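Local structure of PlaB phospholipase (6ZTI) at residues B[139-144]-B[209-214]. The protein probably hydrolyses phospholipids as a virulence-linked alpha/beta hydrolase of Legionella pneumophila whose activity is controlled by NAD(H)-mediated tetramerization. Residues are numbered along the deposited sequence; the frame is centred on the assembly and turned at random.
With SND (thionicotinamide-adenine-dinucleotide), chain H.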
loop_
_atom_site.group_PDB
_atom_site.type_symbol
_atom_site.label_atom_id
_atom_site.label_comp_id
_atom_site.label_asym_id
_atom_site.label_seq_id
_atom_site.Cartn_x
_atom_site.Cartn_y
_atom_site.Cartn_z
ATOM N N ALA B 139 -12.721 -6.768 -14.933
ATOM C CA ALA B 139 -12.095 -5.457 -14.772
ATOM C C ALA B 139 -11.134 -5.441 -13.598
ATOM O O ALA B 139 -10.075 -4.804 -13.661
ATOM C CB ALA B 139 -13.169 -4.376 -14.592
ATOM N N GLN B 140 -11.476 -6.140 -12.520
ATOM C CA GLN B 140 -10.606 -6.154 -11.355
ATOM C C GLN B 140 -9.247 -6.766 -11.680
ATOM O O GLN B 140 -8.227 -6.320 -11.143
ATOM C CB GLN B 140 -11.286 -6.900 -10.206
ATOM C CG GLN B 140 -10.484 -6.862 -8.928
ATOM C CD GLN B 140 -11.280 -7.305 -7.714
ATOM O OE1 GLN B 140 -11.157 -8.438 -7.258
ATOM N NE2 GLN B 140 -12.094 -6.400 -7.176
ATOM N N LEU B 141 -9.200 -7.757 -12.572
ATOM C CA LEU B 141 -7.925 -8.316 -13.009
ATOM C C LEU B 141 -6.962 -7.253 -13.538
ATOM O O LEU B 141 -5.783 -7.547 -13.748
ATOM C CB LEU B 141 -8.145 -9.376 -14.079
ATOM C CG LEU B 141 -9.106 -10.499 -13.695
ATOM C CD1 LEU B 141 -9.102 -11.563 -14.775
ATOM C CD2 LEU B 141 -8.756 -11.121 -12.337
ATOM N N GLY B 142 -7.447 -6.025 -13.770
ATOM C CA GLY B 142 -6.583 -4.873 -13.962
ATOM C C GLY B 142 -5.912 -4.828 -15.329
ATOM O O GLY B 142 -6.020 -5.737 -16.155
ATOM N N LYS B 143 -5.145 -3.752 -15.530
ATOM C CA LYS B 143 -4.636 -3.405 -16.858
ATOM C C LYS B 143 -3.650 -4.445 -17.387
ATOM O O LYS B 143 -3.801 -4.942 -18.510
ATOM C CB LYS B 143 -3.982 -2.017 -16.802
ATOM C CG LYS B 143 -3.618 -1.423 -18.154
ATOM C CD LYS B 143 -3.190 0.036 -18.030
ATOM C CE LYS B 143 -2.696 0.580 -19.361
ATOM N NZ LYS B 143 -3.777 0.641 -20.386
ATOM N N SER B 144 -2.613 -4.765 -16.609
ATOM C CA SER B 144 -1.575 -5.662 -17.102
ATOM C C SER B 144 -2.156 -7.010 -17.516
ATOM O O SER B 144 -2.011 -7.440 -18.668
ATOM C CB SER B 144 -0.494 -5.852 -16.036
ATOM O OG SER B 144 -0.085 -7.208 -15.994
ATOM N N ASN B 209 -7.318 -17.559 -15.994
ATOM C CA ASN B 209 -8.393 -16.632 -15.643
ATOM C C ASN B 209 -9.731 -17.185 -16.123
ATOM O O ASN B 209 -10.234 -16.806 -17.187
ATOM C CB ASN B 209 -8.118 -15.256 -16.211
ATOM C CG ASN B 209 -6.914 -14.610 -15.552
ATOM O OD1 ASN B 209 -6.968 -14.250 -14.384
ATOM N ND2 ASN B 209 -5.809 -14.519 -16.272
ATOM N N SER B 210 -10.363 -17.973 -15.251
ATOM C CA SER B 210 -11.541 -18.749 -15.604
ATOM C C SER B 210 -12.789 -17.893 -15.796
ATOM O O SER B 210 -13.774 -18.398 -16.347
ATOM C CB SER B 210 -11.775 -19.822 -14.533
ATOM O OG SER B 210 -12.058 -19.235 -13.271
ATOM N N TYR B 211 -12.781 -16.622 -15.378
ATOM C CA TYR B 211 -13.866 -15.725 -15.766
ATOM C C TYR B 211 -14.091 -15.739 -17.279
ATOM O O TYR B 211 -15.219 -15.537 -17.748
ATOM C CB TYR B 211 -13.568 -14.295 -15.314
ATOM C CG TYR B 211 -13.836 -13.973 -13.857
ATOM C CD1 TYR B 211 -14.912 -14.515 -13.171
ATOM C CD2 TYR B 211 -13.002 -13.096 -13.174
ATOM C CE1 TYR B 211 -15.143 -14.190 -11.837
ATOM C CE2 TYR B 211 -13.213 -12.777 -11.857
ATOM C CZ TYR B 211 -14.274 -13.312 -11.191
ATOM O OH TYR B 211 -14.456 -12.954 -9.880
ATOM N N THR B 212 -13.044 -16.003 -18.058
ATOM C CA THR B 212 -13.201 -16.005 -19.509
ATOM C C THR B 212 -14.044 -17.171 -20.016
ATOM O O THR B 212 -14.316 -17.228 -21.221
ATOM C CB THR B 212 -11.838 -16.022 -20.174
ATOM O OG1 THR B 212 -11.107 -17.181 -19.765
ATOM C CG2 THR B 212 -11.056 -14.776 -19.788
ATOM N N GLY B 213 -14.438 -18.102 -19.142
ATOM C CA GLY B 213 -15.375 -19.159 -19.501
ATOM C C GLY B 213 -16.539 -19.313 -18.530
ATOM O O GLY B 213 -17.201 -20.355 -18.513
ATOM N N GLU B 214 -16.821 -18.276 -17.739
ATOM C CA GLU B 214 -17.780 -18.391 -16.646
ATOM C C GLU B 214 -19.181 -18.678 -17.158
ATOM O O GLU B 214 -19.685 -17.990 -18.054
ATOM C CB GLU B 214 -17.786 -17.105 -15.832
ATOM C CG GLU B 214 -18.679 -17.104 -14.627
ATOM C CD GLU B 214 -18.639 -15.764 -13.934
ATOM O OE1 GLU B 214 -18.875 -14.737 -14.620
ATOM O OE2 GLU B 214 -18.313 -15.730 -12.728
HETATM P PA SND H . -6.720 -15.486 -7.008
HETATM O O1A SND H . -6.946 -15.567 -5.535
HETATM O O2A SND H . -7.235 -16.604 -7.870
HETATM O O5B SND H . -5.165 -15.329 -7.403
HETATM C C5B SND H . -4.347 -14.493 -6.574
HETATM C C4B SND H . -3.135 -14.105 -7.380
HETATM O O4B SND H . -2.446 -15.295 -7.837
HETATM C C3B SND H . -3.435 -13.279 -8.631
HETATM O O3B SND H . -2.449 -12.267 -8.779
HETATM C C2B SND H . -3.348 -14.316 -9.748
HETATM O O2B SND H . -3.015 -13.736 -10.999
HETATM C C1B SND H . -2.213 -15.191 -9.226
HETATM N N9A SND H . -2.195 -16.535 -9.788
HETATM C C8A SND H . -3.043 -17.569 -9.486
HETATM N N7A SND H . -2.872 -18.637 -10.226
HETATM C C5A SND H . -1.838 -18.280 -11.081
HETATM C C6A SND H . -1.223 -18.951 -12.152
HETATM N N6A SND H . -1.521 -20.204 -12.510
HETATM N N1A SND H . -0.262 -18.291 -12.836
HETATM C C2A SND H . 0.072 -17.059 -12.448
HETATM N N3A SND H . -0.429 -16.332 -11.444
HETATM C C4A SND H . -1.398 -16.997 -10.808
HETATM O O3 SND H . -7.370 -14.140 -7.547
HETATM P PN SND H . -7.418 -13.398 -8.963
HETATM O O1N SND H . -7.085 -14.403 -10.003
HETATM O O2N SND H . -6.616 -12.165 -8.855
HETATM O O5D SND H . -8.978 -13.021 -9.030
HETATM C C5D SND H . -9.445 -11.763 -8.498
HETATM C C4D SND H . -10.785 -11.945 -7.816
HETATM O O4D SND H . -11.720 -12.594 -8.713
HETATM C C3D SND H . -10.791 -12.805 -6.553
HETATM O O3D SND H . -11.830 -12.336 -5.695
HETATM C C2D SND H . -11.080 -14.197 -7.118
HETATM O O2D SND H . -11.623 -15.109 -6.168
HETATM C C1D SND H . -12.115 -13.833 -8.177
HETATM N N1N SND H . -12.089 -14.874 -9.304
HETATM C C2N SND H . -11.150 -14.696 -10.247
HETATM C C3N SND H . -11.117 -15.522 -11.352
HETATM C C7N SND H . -10.176 -15.241 -12.469
HETATM S S7N SND H . -10.675 -15.351 -14.051
HETATM N N7N SND H . -8.956 -14.868 -12.144
HETATM C C4N SND H . -12.054 -16.544 -11.450
HETATM C C5N SND H . -12.993 -16.720 -10.450
HETATM C C6N SND H . -12.997 -15.867 -9.371
#
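L141 meets the loop 209-214 through a single methyl. Its CD1 lies 3.5 Å from N209 OD1, the L141 and N209 side chains running antiparallel alongside each other, and also comes up to the edge of the Y211 ring, 4.5 Å from CD2. A chi1 of -54° sets L141 CG anti to the carbonyl carbon and turns the branch toward 209-214, CD1 to the protein and CD2 to the dinucleotide, 3.8 Å from SND N7N.

The aromatic contact belongs to Y211. The thionicotinamide ring covers one face of the phenol, its C3N 3.5 Å above the plane and displaced from the ring centre, while the hydroxyl, next to the ribose, is hydrogen-bonded to D380 and Q382.

Polar bonding converges on N209. SND N7N donates to OD1 at 3.1 Å along a nearly straight path (177°), and R145 donates to the same oxygen; R145 also binds the ligand, and D206 takes ND2. On the backbone side, N209 O accepts T212 OG1 at 2.7 Å and T212 N, one on each side of the carbonyl plane, closing the turn from N209 to T212.

Between the two segments themselves contact is purely van der Waals; the directional bond from the ligand to 209-214 is that of its thioamide N-H to N209. L360, R381 and Y393 of a second subunit also hydrogen-bond this dinucleotide, so the ligand joins both segments to another chain, consistent with NAD(H)-mediated tetramerization.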